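Local coordinates for protein GH5 (Bacteroidetes bacterium AC2a, PDB 4YHE) that is a family 5 glycoside hydrolase, a cellulase that probably cleaves beta-linked glucose chains in cellulose-like polysaccharides, at residues 46-51 and 92-97; 16-21 and 344-349; 55-60 and 327-332; 40-45 and 85-90; 10-15 and 323-328. All coordinates share one frame; numbering follows the deposited sequence.

Contact 1. Residues 46-51 and 92-97; sequences TFNGLA and HKAGLI
Two neighbouring outer helices of the beta/alpha barrel, 44-53 and 78-93, join here, where Phe47, Leu50 and Ala51 of the first meet Ala94 and Leu96 just past the end of the second. Helix 78-93 stops in a Schellman motif in which Gly95 takes positive phi (85°), and the reversal turns Leu96 back toward the first helix. Leu96 CD1 comes to the edge of the Phe47 ring, 4.1 Å from Phe47 CD1, the two side chains crossing at about a right angle. The same methyl also reaches Leu50 CB at 4.1 Å. Ala94 fits against the backbone turn, its CB 3.5 Å from Phe47 O and 3.9 Å from Phe47 CB. Beside it, Ala51 CB lies 3.4 Å from Ala94 O. At the partly exposed margin a water donates to Asn48 OD1 (2.7 Å) and, weakly, to Lys93 O. Without a direct hydrogen bond between the segments, the join rests on methyl and ring packing, and the alanines are small enough to let the backbones approach to 5.4 Å between Asn48 CA and Ala94 CA.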
# COMPACT_ATOMS: atom_id res chain seq x y z
N THR A 46 13.24 0.18 -15.12
CA THR A 46 12.16 0.65 -14.27
C THR A 46 12.66 0.96 -12.87
O THR A 46 12.50 2.09 -12.37
CB THR A 46 11.03 -0.39 -14.14
OG1 THR A 46 10.61 -0.81 -15.44
CG2 THR A 46 9.84 0.21 -13.40
N PHE A 47 13.30 -0.02 -12.24
CA PHE A 47 13.74 0.10 -10.86
C PHE A 47 14.91 1.07 -10.72
O PHE A 47 14.99 1.79 -9.73
CB PHE A 47 14.06 -1.27 -10.30
CG PHE A 47 12.87 -2.18 -10.30
CD1 PHE A 47 11.92 -2.08 -9.30
CD2 PHE A 47 12.68 -3.09 -11.31
CE1 PHE A 47 10.80 -2.89 -9.31
CE2 PHE A 47 11.55 -3.89 -11.34
CZ PHE A 47 10.62 -3.80 -10.34
N ASN A 48 15.77 1.12 -11.72
CA ASN A 48 16.84 2.14 -11.75
C ASN A 48 16.26 3.56 -11.73
O ASN A 48 16.75 4.47 -11.03
CB ASN A 48 17.72 1.94 -13.00
CG ASN A 48 18.56 0.65 -12.95
OD1 ASN A 48 18.63 -0.04 -11.95
ND2 ASN A 48 19.23 0.36 -14.06
N GLY A 49 15.20 3.76 -12.51
CA GLY A 49 14.49 5.03 -12.57
C GLY A 49 13.97 5.44 -11.22
O GLY A 49 14.10 6.60 -10.83
N LEU A 50 13.38 4.48 -10.49
CA LEU A 50 12.84 4.77 -9.18
C LEU A 50 13.96 5.24 -8.21
O LEU A 50 13.80 6.23 -7.53
CB LEU A 50 12.16 3.55 -8.59
CG LEU A 50 11.02 2.98 -9.46
CD1 LEU A 50 10.41 1.81 -8.72
CD2 LEU A 50 9.98 4.04 -9.75
N ALA A 51 15.07 4.51 -8.17
CA ALA A 51 16.16 4.84 -7.26
C ALA A 51 16.78 6.18 -7.59
O ALA A 51 17.03 6.98 -6.71
CB ALA A 51 17.22 3.75 -7.27
N HIS A 92 16.12 -4.99 -5.79
CA HIS A 92 17.24 -5.11 -4.85
C HIS A 92 18.52 -4.63 -5.51
O HIS A 92 19.32 -3.90 -4.89
CB HIS A 92 17.40 -6.56 -4.39
CG HIS A 92 18.50 -6.76 -3.39
ND1 HIS A 92 18.67 -5.96 -2.28
CD2 HIS A 92 19.47 -7.71 -3.32
CE1 HIS A 92 19.72 -6.39 -1.59
NE2 HIS A 92 20.21 -7.46 -2.20
N LYS A 93 18.70 -5.00 -6.76
CA LYS A 93 19.84 -4.50 -7.53
C LYS A 93 19.86 -2.99 -7.60
O LYS A 93 20.92 -2.38 -7.62
CB LYS A 93 19.81 -5.11 -8.93
CG LYS A 93 21.03 -4.85 -9.79
CD LYS A 93 21.01 -5.83 -10.97
CE LYS A 93 22.02 -5.45 -12.04
NZ LYS A 93 23.39 -5.23 -11.49
N ALA A 94 18.68 -2.36 -7.64
CA ALA A 94 18.62 -0.92 -7.63
C ALA A 94 18.77 -0.26 -6.23
O ALA A 94 18.72 0.96 -6.13
CB ALA A 94 17.34 -0.45 -8.30
N GLY A 95 18.89 -1.07 -5.18
CA GLY A 95 19.01 -0.55 -3.82
C GLY A 95 17.72 -0.23 -3.08
O GLY A 95 17.74 0.45 -2.07
N LEU A 96 16.59 -0.75 -3.56
CA LEU A 96 15.28 -0.44 -2.97
C LEU A 96 14.87 -1.48 -1.95
O LEU A 96 15.17 -2.66 -2.10
CB LEU A 96 14.21 -0.36 -4.08
CG LEU A 96 14.46 0.63 -5.20
CD1 LEU A 96 13.59 0.34 -6.40
CD2 LEU A 96 14.25 2.04 -4.69
N ILE A 97 14.18 -1.03 -0.91
CA ILE A 97 13.46 -1.92 -0.01
C ILE A 97 12.22 -2.36 -0.81
O ILE A 97 11.65 -1.55 -1.55
CB ILE A 97 13.10 -1.19 1.29
CG1 ILE A 97 14.38 -0.95 2.10
CG2 ILE A 97 12.10 -1.99 2.10
CD1 ILE A 97 14.31 0.20 3.07
O HOH W 1 20.76 -1.38 -10.87

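Contact 2. Residues 16-21 and 344-349; sequences IGWNLG and GVIDHA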
# COMPACT_ATOMS: atom_id res chain seq x y z
N ILE A 16 9.78 7.74 1.06
CA ILE A 16 8.75 7.76 0.04
C ILE A 16 9.13 6.66 -1.00
O ILE A 16 10.23 6.61 -1.52
CB ILE A 16 8.56 9.14 -0.62
CG1 ILE A 16 8.15 10.17 0.42
CG2 ILE A 16 7.56 9.07 -1.79
CD1 ILE A 16 6.82 9.88 1.12
N GLY A 17 8.20 5.74 -1.22
CA GLY A 17 8.34 4.71 -2.22
C GLY A 17 7.27 4.81 -3.30
O GLY A 17 6.53 5.82 -3.41
N TRP A 18 7.20 3.75 -4.12
CA TRP A 18 6.40 3.78 -5.35
C TRP A 18 5.83 2.40 -5.56
O TRP A 18 6.52 1.38 -5.31
CB TRP A 18 7.31 4.19 -6.49
CG TRP A 18 6.74 4.36 -7.86
CD1 TRP A 18 6.28 5.50 -8.40
CD2 TRP A 18 6.68 3.37 -8.88
NE1 TRP A 18 5.90 5.28 -9.72
CE2 TRP A 18 6.16 3.98 -10.03
CE3 TRP A 18 7.06 2.03 -8.95
CZ2 TRP A 18 5.97 3.29 -11.22
CZ3 TRP A 18 6.85 1.35 -10.15
CH2 TRP A 18 6.34 1.99 -11.26
N ASN A 19 4.55 2.36 -5.97
CA ASN A 19 3.88 1.08 -6.29
C ASN A 19 3.96 0.78 -7.80
O ASN A 19 3.59 1.63 -8.64
CB ASN A 19 2.41 1.10 -5.96
CG ASN A 19 2.13 0.86 -4.49
OD1 ASN A 19 1.83 -0.26 -4.08
ND2 ASN A 19 2.20 1.93 -3.71
N LEU A 20 4.39 -0.43 -8.11
CA LEU A 20 4.28 -0.99 -9.45
C LEU A 20 2.83 -1.50 -9.60
O LEU A 20 2.60 -2.70 -9.57
CB LEU A 20 5.29 -2.08 -9.66
CG LEU A 20 5.39 -2.70 -11.07
CD1 LEU A 20 5.92 -1.74 -12.13
CD2 LEU A 20 6.25 -3.96 -10.98
N GLY A 21 1.91 -0.56 -9.80
CA GLY A 21 0.46 -0.83 -9.74
C GLY A 21 -0.15 -1.21 -11.08
O GLY A 21 0.37 -0.85 -12.12
N GLY A 344 -0.44 7.70 -13.10
CA GLY A 344 0.84 7.34 -13.68
C GLY A 344 1.80 8.51 -13.64
O GLY A 344 1.49 9.59 -14.14
N VAL A 345 2.95 8.33 -13.02
CA VAL A 345 4.01 9.36 -13.08
C VAL A 345 5.35 8.86 -13.64
O VAL A 345 6.15 9.68 -14.11
CB VAL A 345 4.26 10.04 -11.70
CG1 VAL A 345 3.00 10.76 -11.21
CG2 VAL A 345 4.77 9.05 -10.67
N ILE A 346 5.60 7.54 -13.54
CA ILE A 346 6.76 6.88 -14.11
C ILE A 346 6.36 5.69 -14.95
O ILE A 346 5.52 4.88 -14.52
CB ILE A 346 7.75 6.45 -13.01
CG1 ILE A 346 8.44 7.68 -12.44
CG2 ILE A 346 8.80 5.47 -13.53
CD1 ILE A 346 9.23 7.42 -11.19
N ASP A 347 6.95 5.60 -16.15
CA ASP A 347 6.67 4.50 -17.07
C ASP A 347 7.11 3.15 -16.49
O ASP A 347 8.25 2.98 -16.06
CB ASP A 347 7.32 4.77 -18.44
CG ASP A 347 6.95 3.73 -19.49
OD1 ASP A 347 7.43 2.59 -19.42
OD2 ASP A 347 6.18 4.08 -20.40
N HIS A 348 6.19 2.18 -16.46
CA HIS A 348 6.47 0.92 -15.80
C HIS A 348 7.52 0.05 -16.50
O HIS A 348 8.09 -0.81 -15.85
CB HIS A 348 5.16 0.12 -15.58
CG HIS A 348 4.24 0.75 -14.59
ND1 HIS A 348 3.26 0.04 -13.94
CD2 HIS A 348 4.13 2.02 -14.15
CE1 HIS A 348 2.59 0.85 -13.14
NE2 HIS A 348 3.11 2.06 -13.24
N ALA A 349 7.77 0.26 -17.80
CA ALA A 349 8.80 -0.49 -18.49
C ALA A 349 10.15 0.23 -18.63
O ALA A 349 11.19 -0.43 -18.69
CB ALA A 349 8.33 -0.94 -19.86
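His348 presents a face of its imidazole to the edge of the Trp18 indole while its own edge runs into a backbone carbonyl. The aromatic pair is an offset edge-to-face one: the six-membered ring of Trp18 and the His348 ring have centroids 5.0 Å apart and planes at 71°. Trp18 CH2 stands over the rim of the histidine face, 3.6 Å from His348 CD2. Near the imidazole plane, His348 CE1 lies only 3.0 Å from Gly21 O, a close carbon-oxygen approach. Leu20 CD1 comes in obliquely, 3.7 Å from His348 ND1. Both ring nitrogens are bonded beyond the two segments, ND1 to Gln23 OE1 and NE2 to Asp332 OD1, which fixes the rotation of the ring. An alanine in place of His348 is likely to strip Asp332 and Gln23 of a shared partner and open a gap against the edge of Trp18.

With CG anti to its backbone N (chi1 -177°), Trp18 extends toward 344-349, and its rim meets that loop repeatedly. Trp18 CZ2 is 3.7 Å from Ile346 O, and Trp18 NE1 is 4.0 Å from Val345 CG2. The indole N-H is bonded to Asp332 OD2, so one carboxylate holds both aromatic groups. An Asx turn, Ala349 N to Asp347 OD1 at 2.9 Å, bends the loop around His348. Strand 16-20 runs between strands 57-60 and 327-332 of the barrel; outside it, Leu50 of helix 44-53 packs on Trp18 and Ile346, and Val345 rests on Val361 of helix 357-369.

Contact 3. Residues 55-60 and 327-332; sequences FRSVRI and SALYWD
Ser57 opens the strand with its side chain directed at Leu329, and Ser57 OG lies 3.5 Å from Leu329 CD2; the polar partner of that hydroxyl is Met14 O. Val58 turns its side chain away and contributes backbone alone: Val58 C is 3.8 Å from Leu329 CD2. The methyl then continues under Arg59, 3.6 Å from Arg59 N and 3.9 Å from Arg59 CB, so one branch of Leu329 spans three consecutive residues. Strands 57-60 and 327-332 are not sheet neighbours; strand 16-20 lies between them in the closed eight-stranded parallel barrel, and their axes pass at 7.6 Å with 52° between them. No backbone pairing joins them; the Leu329 side chain reaches across the barrel interior to both side-chain and backbone atoms of 57-59, and it also touches Ile99. With an alanine at Leu329, a gap would probably open beside Ser57 OG and Arg59 CB where the CD2 methyl now packs. Arg59 itself runs on extended, its CG opposite the backbone N (chi1 176°), toward the C-terminal ends of the strands. There Arg59 NH1 is hydrogen-bonded to Asn19 OD1 and salt-bridged to Glu295, while NH2 is salt-bridged to Glu160 and hydrogen-bonded to Asn163, a network that fixes the guanidinium. Trp331 CZ3 lies at its edge, 4.0 Å from Arg59 NH1, with the guanidinium and indole planes 66° apart and so not stacked.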
# COMPACT_ATOMS: atom_id res chain seq x y z
N PHE A 55 13.17 7.48 -4.67
CA PHE A 55 12.37 6.55 -3.95
C PHE A 55 13.28 5.59 -3.20
O PHE A 55 14.27 5.10 -3.74
CB PHE A 55 11.46 5.77 -4.92
CG PHE A 55 10.38 6.61 -5.53
CD1 PHE A 55 9.31 7.05 -4.76
CD2 PHE A 55 10.40 6.93 -6.87
CE1 PHE A 55 8.29 7.80 -5.31
CE2 PHE A 55 9.39 7.70 -7.43
CZ PHE A 55 8.33 8.13 -6.65
N ARG A 56 12.95 5.31 -1.94
CA ARG A 56 13.69 4.33 -1.15
C ARG A 56 13.10 2.95 -1.14
O ARG A 56 13.74 1.99 -0.70
CB ARG A 56 13.81 4.83 0.29
CG ARG A 56 14.69 6.08 0.44
CD ARG A 56 14.66 6.57 1.89
NE ARG A 56 15.41 7.82 2.14
CZ ARG A 56 16.61 7.87 2.72
NH1 ARG A 56 17.25 6.77 3.11
NH2 ARG A 56 17.20 9.05 2.89
N SER A 57 11.86 2.83 -1.57
CA SER A 57 11.18 1.56 -1.50
C SER A 57 10.29 1.37 -2.72
O SER A 57 9.93 2.32 -3.42
CB SER A 57 10.32 1.50 -0.23
OG SER A 57 9.55 2.68 -0.08
N VAL A 58 9.86 0.13 -2.91
CA VAL A 58 8.95 -0.17 -3.99
C VAL A 58 8.02 -1.27 -3.52
O VAL A 58 8.45 -2.25 -2.91
CB VAL A 58 9.69 -0.55 -5.30
CG1 VAL A 58 10.63 -1.76 -5.09
CG2 VAL A 58 8.69 -0.89 -6.41
N ARG A 59 6.74 -1.11 -3.80
CA ARG A 59 5.79 -2.16 -3.51
C ARG A 59 5.38 -2.79 -4.84
O ARG A 59 5.04 -2.10 -5.82
CB ARG A 59 4.59 -1.61 -2.74
CG ARG A 59 3.45 -2.57 -2.43
CD ARG A 59 2.54 -1.84 -1.43
NE ARG A 59 1.32 -2.51 -0.97
CZ ARG A 59 0.11 -2.42 -1.53
NH1 ARG A 59 -0.08 -1.75 -2.66
NH2 ARG A 59 -0.93 -3.03 -0.96
N ILE A 60 5.42 -4.12 -4.86
CA ILE A 60 5.10 -4.91 -6.04
C ILE A 60 3.87 -5.73 -5.67
O ILE A 60 4.00 -6.82 -5.13
CB ILE A 60 6.26 -5.81 -6.44
CG1 ILE A 60 7.48 -4.94 -6.82
CG2 ILE A 60 5.92 -6.67 -7.64
CD1 ILE A 60 8.78 -5.71 -6.82
N SER A 327 6.46 6.22 6.81
CA SER A 327 6.81 6.09 5.40
C SER A 327 5.56 5.86 4.55
O SER A 327 4.48 5.48 5.07
CB SER A 327 7.77 4.92 5.23
OG SER A 327 7.25 3.70 5.75
N ALA A 328 5.72 6.04 3.25
CA ALA A 328 4.56 6.00 2.33
C ALA A 328 4.95 5.68 0.89
O ALA A 328 5.92 6.23 0.35
CB ALA A 328 3.80 7.30 2.39
N LEU A 329 4.14 4.83 0.24
CA LEU A 329 4.40 4.45 -1.12
C LEU A 329 3.29 4.95 -2.05
O LEU A 329 2.10 4.61 -1.88
CB LEU A 329 4.64 2.94 -1.23
CG LEU A 329 5.89 2.47 -0.46
CD1 LEU A 329 5.58 2.04 0.97
CD2 LEU A 329 6.56 1.36 -1.22
N TYR A 330 3.69 5.78 -3.01
CA TYR A 330 2.80 6.39 -3.97
C TYR A 330 2.18 5.33 -4.90
O TYR A 330 2.87 4.42 -5.37
CB TYR A 330 3.54 7.48 -4.76
CG TYR A 330 2.66 8.03 -5.86
CD1 TYR A 330 1.60 8.89 -5.56
CD2 TYR A 330 2.84 7.66 -7.14
CE1 TYR A 330 0.76 9.38 -6.52
CE2 TYR A 330 1.98 8.14 -8.13
CZ TYR A 330 0.95 8.99 -7.81
OH TYR A 330 0.11 9.46 -8.81
N TRP A 331 0.88 5.41 -5.12
CA TRP A 331 0.21 4.51 -6.06
C TRP A 331 0.36 4.98 -7.50
O TRP A 331 -0.19 6.01 -7.90
CB TRP A 331 -1.28 4.37 -5.71
CG TRP A 331 -1.95 3.41 -6.66
CD1 TRP A 331 -2.82 3.74 -7.65
CD2 TRP A 331 -1.84 1.99 -6.67
NE1 TRP A 331 -3.24 2.60 -8.31
CE2 TRP A 331 -2.64 1.51 -7.74
CE3 TRP A 331 -1.13 1.06 -5.90
CZ2 TRP A 331 -2.76 0.14 -8.04
CZ3 TRP A 331 -1.25 -0.30 -6.21
CH2 TRP A 331 -2.05 -0.74 -7.28
N ASP A 332 1.11 4.22 -8.29
CA ASP A 332 1.30 4.48 -9.71
C ASP A 332 0.74 3.32 -10.54
O ASP A 332 1.27 2.23 -10.53
CB ASP A 332 2.78 4.65 -10.02
CG ASP A 332 3.04 5.15 -11.44
OD1 ASP A 332 2.43 4.57 -12.38
OD2 ASP A 332 3.87 6.13 -11.61

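Contact 4. Residues 40-45 and 85-90; sequences KAATQQ and DELVHM
Gln44 directs its flat carboxamide edge at the backbone of Met90: Gln44 NE2 donates to Met90 O at 2.9 Å with an N-H...O angle of 164°. The acceptor lies close to the amide plane of the glutamine, whereas the donor is tilted 34° from the carbonyl plane of Met90. At the other corner of the group, Gln44 OE1 abuts Met90 CB at 3.2 Å. NE2 is also bonded to Asn48 OD1, so two oxygens grip the nitrogen and hold the amide against turning. The first torsion (chi1 -168°) sends the Gln44 chain out opposite its own N, and a bend at chi2 swings the carboxamide alongside Met90, the two side chains running past each other in opposite directions. The other flat group, the His89 ring, belongs to the helix itself. Val88 CG1 sits 4.1 Å above the rim of one face, and His89 ND1 donates to Asp85 O at 2.9 Å, the oxygen somewhat tilted from the ring plane. That carbonyl takes His89 N as well, from the opposite face of its plane.

Met90 continues extended beyond CG, and its SD rests 3.7 Å from Thr43 C, against the start of helix 44-53. Thr43 is the N-cap there through a weak bond from Gln45 N, while its hydroxyl also bonds to Ala349 O. Deeper in, Ala42 CB packs on Leu87 CD2 at 3.8 Å. The contact thus joins the lead-in and first turn of helix 44-53 to the flank of helix 78-93, with Phe47 packed against Ala42, Leu87 and Met90; on another side of helix 78-93, Val88 covers strand 97-101.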
# COMPACT_ATOMS: atom_id res chain seq x y z
N LYS A 40 3.22 -2.16 -19.88
CA LYS A 40 4.26 -3.05 -20.33
C LYS A 40 5.04 -3.63 -19.15
O LYS A 40 5.04 -3.07 -18.04
CB LYS A 40 5.16 -2.38 -21.37
CG LYS A 40 4.36 -2.01 -22.61
CD LYS A 40 5.22 -1.44 -23.73
CE LYS A 40 4.37 -1.12 -24.97
NZ LYS A 40 3.10 -0.35 -24.76
N ALA A 41 5.72 -4.73 -19.40
CA ALA A 41 6.39 -5.46 -18.31
C ALA A 41 7.55 -4.64 -17.75
O ALA A 41 8.19 -3.91 -18.50
CB ALA A 41 6.88 -6.82 -18.79
N ALA A 42 7.82 -4.79 -16.45
CA ALA A 42 8.88 -4.00 -15.83
C ALA A 42 10.24 -4.54 -16.23
O ALA A 42 10.39 -5.72 -16.54
CB ALA A 42 8.71 -3.98 -14.33
N THR A 43 11.24 -3.66 -16.23
CA THR A 43 12.59 -4.04 -16.57
C THR A 43 13.52 -3.52 -15.49
O THR A 43 13.10 -2.82 -14.59
CB THR A 43 13.03 -3.43 -17.93
OG1 THR A 43 13.13 -1.99 -17.87
CG2 THR A 43 12.09 -3.84 -19.01
N GLN A 44 14.79 -3.87 -15.57
CA GLN A 44 15.76 -3.26 -14.63
C GLN A 44 15.73 -1.75 -14.67
O GLN A 44 15.93 -1.10 -13.65
CB GLN A 44 17.19 -3.70 -14.95
CG GLN A 44 18.21 -3.34 -13.86
CD GLN A 44 17.87 -3.94 -12.50
OE1 GLN A 44 17.75 -5.16 -12.36
NE2 GLN A 44 17.73 -3.08 -11.49
N GLN A 45 15.55 -1.19 -15.86
CA GLN A 45 15.52 0.26 -16.05
C GLN A 45 14.37 0.89 -15.25
O GLN A 45 14.49 2.02 -14.76
CB GLN A 45 15.42 0.60 -17.55
CG GLN A 45 16.70 0.30 -18.37
CD GLN A 45 17.11 -1.18 -18.40
OE1 GLN A 45 16.36 -2.09 -18.85
NE2 GLN A 45 18.34 -1.45 -17.91
N ASP A 85 10.01 -13.35 -8.25
CA ASP A 85 11.42 -13.48 -7.82
C ASP A 85 12.33 -12.55 -8.60
O ASP A 85 13.16 -11.85 -8.02
CB ASP A 85 11.87 -14.95 -8.01
CG ASP A 85 13.17 -15.32 -7.28
OD1 ASP A 85 13.93 -14.45 -6.82
OD2 ASP A 85 13.41 -16.55 -7.21
N GLU A 86 12.16 -12.53 -9.92
CA GLU A 86 12.99 -11.67 -10.78
C GLU A 86 12.80 -10.19 -10.51
O GLU A 86 13.77 -9.43 -10.39
CB GLU A 86 12.73 -11.96 -12.27
CG GLU A 86 13.44 -13.21 -12.79
CD GLU A 86 14.61 -12.91 -13.75
OE1 GLU A 86 14.49 -12.04 -14.67
OE2 GLU A 86 15.66 -13.58 -13.60
N LEU A 87 11.54 -9.77 -10.39
CA LEU A 87 11.24 -8.35 -10.11
C LEU A 87 11.83 -7.88 -8.78
O LEU A 87 12.44 -6.80 -8.69
CB LEU A 87 9.73 -8.15 -10.10
CG LEU A 87 9.06 -8.31 -11.46
CD1 LEU A 87 7.57 -8.45 -11.26
CD2 LEU A 87 9.40 -7.14 -12.36
N VAL A 88 11.63 -8.71 -7.75
CA VAL A 88 12.16 -8.46 -6.42
C VAL A 88 13.67 -8.22 -6.50
O VAL A 88 14.21 -7.28 -5.91
CB VAL A 88 11.83 -9.68 -5.51
CG1 VAL A 88 12.69 -9.76 -4.28
CG2 VAL A 88 10.37 -9.64 -5.10
N HIS A 89 14.35 -9.06 -7.27
CA HIS A 89 15.81 -8.95 -7.36
C HIS A 89 16.32 -7.84 -8.25
O HIS A 89 17.39 -7.28 -7.99
CB HIS A 89 16.42 -10.34 -7.63
CG HIS A 89 16.37 -11.24 -6.44
ND1 HIS A 89 15.38 -12.19 -6.25
CD2 HIS A 89 17.14 -11.27 -5.32
CE1 HIS A 89 15.58 -12.79 -5.10
NE2 HIS A 89 16.63 -12.25 -4.51
N MET A 90 15.53 -7.43 -9.26
CA MET A 90 15.83 -6.17 -9.98
C MET A 90 15.76 -4.97 -9.04
O MET A 90 16.63 -4.09 -9.05
CB MET A 90 14.86 -5.93 -11.15
CG MET A 90 14.89 -6.96 -12.27
SD MET A 90 13.58 -6.61 -13.46
CE MET A 90 13.83 -7.87 -14.71

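Contact 5. Residues 10-15 and 323-328; sequences FGMSMG and DRRISA
Ala328 N donates to Gly15 O at 2.9 Å with an N-H...O angle of 163°, a nearly straight backbone bond. The second polar link is made by a side chain: Ser327 OG donates to Gly11 O, also at 2.9 Å, but from above the carbonyl plane (46° out of it) and not on a lone pair. Gly11 O receives Met14 N at 3.1 Å from the opposite face, so two donors hold this oxygen near the end of the helix. Ser327 OG sits between its backbone N and carbonyl carbon (chi1 56°), which aims the hydroxyl at the helix. Its amide, Ser327 N, is buried by the contact and has no partner in the model.

The bond between Ala328 and Gly15 stands at the closure of the barrel. Gly15, with positive phi, leads from helix 6-13 into strand 16-20, the first strand, which pairs with the last, 327-332; the same pairing continues from Gly17 to Ala328. Helix 6-13 lies across the N-terminal mouth of the barrel, and Met14 touches Tyr292, Ile97 and Ile99 there.

Packing surrounds the bonds. Met14, bent at chi3, brings its CE to 3.4 Å from Ser327 OG, and Ser327 CB lies 3.2 Å from Gly15 O. Toward the outside, Met12 SD rests 3.7 Å from Arg325 CB while Met12 CG lies 3.6 Å from Arg325 O. Arg325 takes positive phi as the C-prime residue of the Schellman motif ending helix 304-323, and its guanidinium leads away to a salt bridge with Asp4.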
# COMPACT_ATOMS: atom_id res chain seq x y z
N PHE A 10 13.47 1.22 10.86
CA PHE A 10 13.28 0.42 9.64
C PHE A 10 12.11 0.94 8.78
O PHE A 10 12.29 1.21 7.59
CB PHE A 10 13.08 -1.06 9.90
CG PHE A 10 12.89 -1.84 8.64
CD1 PHE A 10 13.99 -2.14 7.84
CD2 PHE A 10 11.62 -2.20 8.19
CE1 PHE A 10 13.83 -2.83 6.64
CE2 PHE A 10 11.45 -2.89 6.99
CZ PHE A 10 12.54 -3.20 6.22
N GLY A 11 10.93 1.12 9.40
CA GLY A 11 9.81 1.82 8.73
C GLY A 11 10.19 3.12 8.04
O GLY A 11 9.88 3.36 6.85
N MET A 12 10.90 3.99 8.76
CA MET A 12 11.32 5.26 8.17
C MET A 12 12.25 5.13 6.99
O MET A 12 12.28 6.00 6.13
CB MET A 12 11.98 6.18 9.18
CG MET A 12 11.00 7.09 9.85
SD MET A 12 11.91 8.12 10.98
CE MET A 12 12.12 9.58 10.01
N SER A 13 12.99 4.04 6.95
CA SER A 13 13.99 3.79 5.90
C SER A 13 13.33 3.55 4.56
O SER A 13 13.97 3.69 3.52
CB SER A 13 14.91 2.62 6.30
OG SER A 13 14.35 1.35 6.04
N MET A 14 12.02 3.18 4.58
CA MET A 14 11.26 3.09 3.34
C MET A 14 10.96 4.43 2.70
O MET A 14 10.59 4.46 1.51
CB MET A 14 9.98 2.26 3.55
CG MET A 14 10.32 0.85 3.97
SD MET A 14 8.97 -0.35 3.83
CE MET A 14 7.74 0.43 4.81
N GLY A 15 11.11 5.52 3.47
CA GLY A 15 10.93 6.86 2.99
C GLY A 15 9.64 7.10 2.22
O GLY A 15 8.53 6.74 2.69
N ASP A 323 7.32 13.78 9.84
CA ASP A 323 7.33 14.30 11.21
C ASP A 323 6.78 13.31 12.22
O ASP A 323 7.13 13.37 13.39
CB ASP A 323 6.58 15.63 11.29
CG ASP A 323 7.33 16.76 10.61
OD1 ASP A 323 8.53 16.60 10.34
OD2 ASP A 323 6.72 17.79 10.29
N ARG A 324 5.93 12.38 11.76
CA ARG A 324 5.41 11.29 12.56
C ARG A 324 6.13 9.96 12.34
O ARG A 324 5.69 8.93 12.84
CB ARG A 324 3.90 11.16 12.26
CG ARG A 324 3.11 12.27 12.93
CD ARG A 324 1.79 12.64 12.28
NE ARG A 324 1.30 13.87 12.90
CZ ARG A 324 1.76 15.09 12.64
NH1 ARG A 324 2.68 15.30 11.70
NH2 ARG A 324 1.27 16.13 13.31
N ARG A 325 7.27 9.98 11.64
CA ARG A 325 8.07 8.77 11.40
C ARG A 325 7.36 7.68 10.59
O ARG A 325 7.61 6.48 10.76
CB ARG A 325 8.61 8.22 12.73
CG ARG A 325 9.38 9.31 13.46
CD ARG A 325 10.05 8.86 14.74
NE ARG A 325 10.63 10.06 15.34
CZ ARG A 325 11.71 10.11 16.11
NH1 ARG A 325 12.38 9.00 16.43
NH2 ARG A 325 12.12 11.29 16.56
N ILE A 326 6.49 8.13 9.72
CA ILE A 326 5.69 7.28 8.84
C ILE A 326 6.23 7.38 7.40
O ILE A 326 6.43 8.47 6.87
CB ILE A 326 4.23 7.71 8.90
CG1 ILE A 326 3.68 7.43 10.30
CG2 ILE A 326 3.38 6.93 7.88
CD1 ILE A 326 2.29 8.02 10.50
N SER A 327 6.46 6.22 6.81
CA SER A 327 6.81 6.09 5.40
C SER A 327 5.56 5.86 4.55
O SER A 327 4.48 5.48 5.07
CB SER A 327 7.77 4.92 5.23
OG SER A 327 7.25 3.70 5.75
N ALA A 328 5.72 6.04 3.25
CA ALA A 328 4.56 6.00 2.33
C ALA A 328 4.95 5.68 0.89
O ALA A 328 5.92 6.23 0.35
CB ALA A 328 3.80 7.30 2.39

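How the contacts relate
Contacts 2, 3 and 5 gather around the junction of the first and last barrel strands. Contacts 3 and 5 share Ser327 and Ala328, and contact 2 meets contact 3 through Asn19 N and Tyr330 O, 2.7 Å apart. Contacts 1 and 4 are successive parts of one helix pair, centres 9 Å apart. Contact 1 is tied to contact 3 by Ile97 O and Val58 N (2.8 Å), and to contact 2 by Thr46 OG1 and His348 O (2.6 Å) and by Leu50 CD1 on Trp18 CE3 (3.4 Å). In this family the substrate cleft lies at the C-terminal strand ends, opposite contact 5; contacts 2 and 3 reach that end through His348, Arg59 and Trp331, consistent with a place beside the cleft.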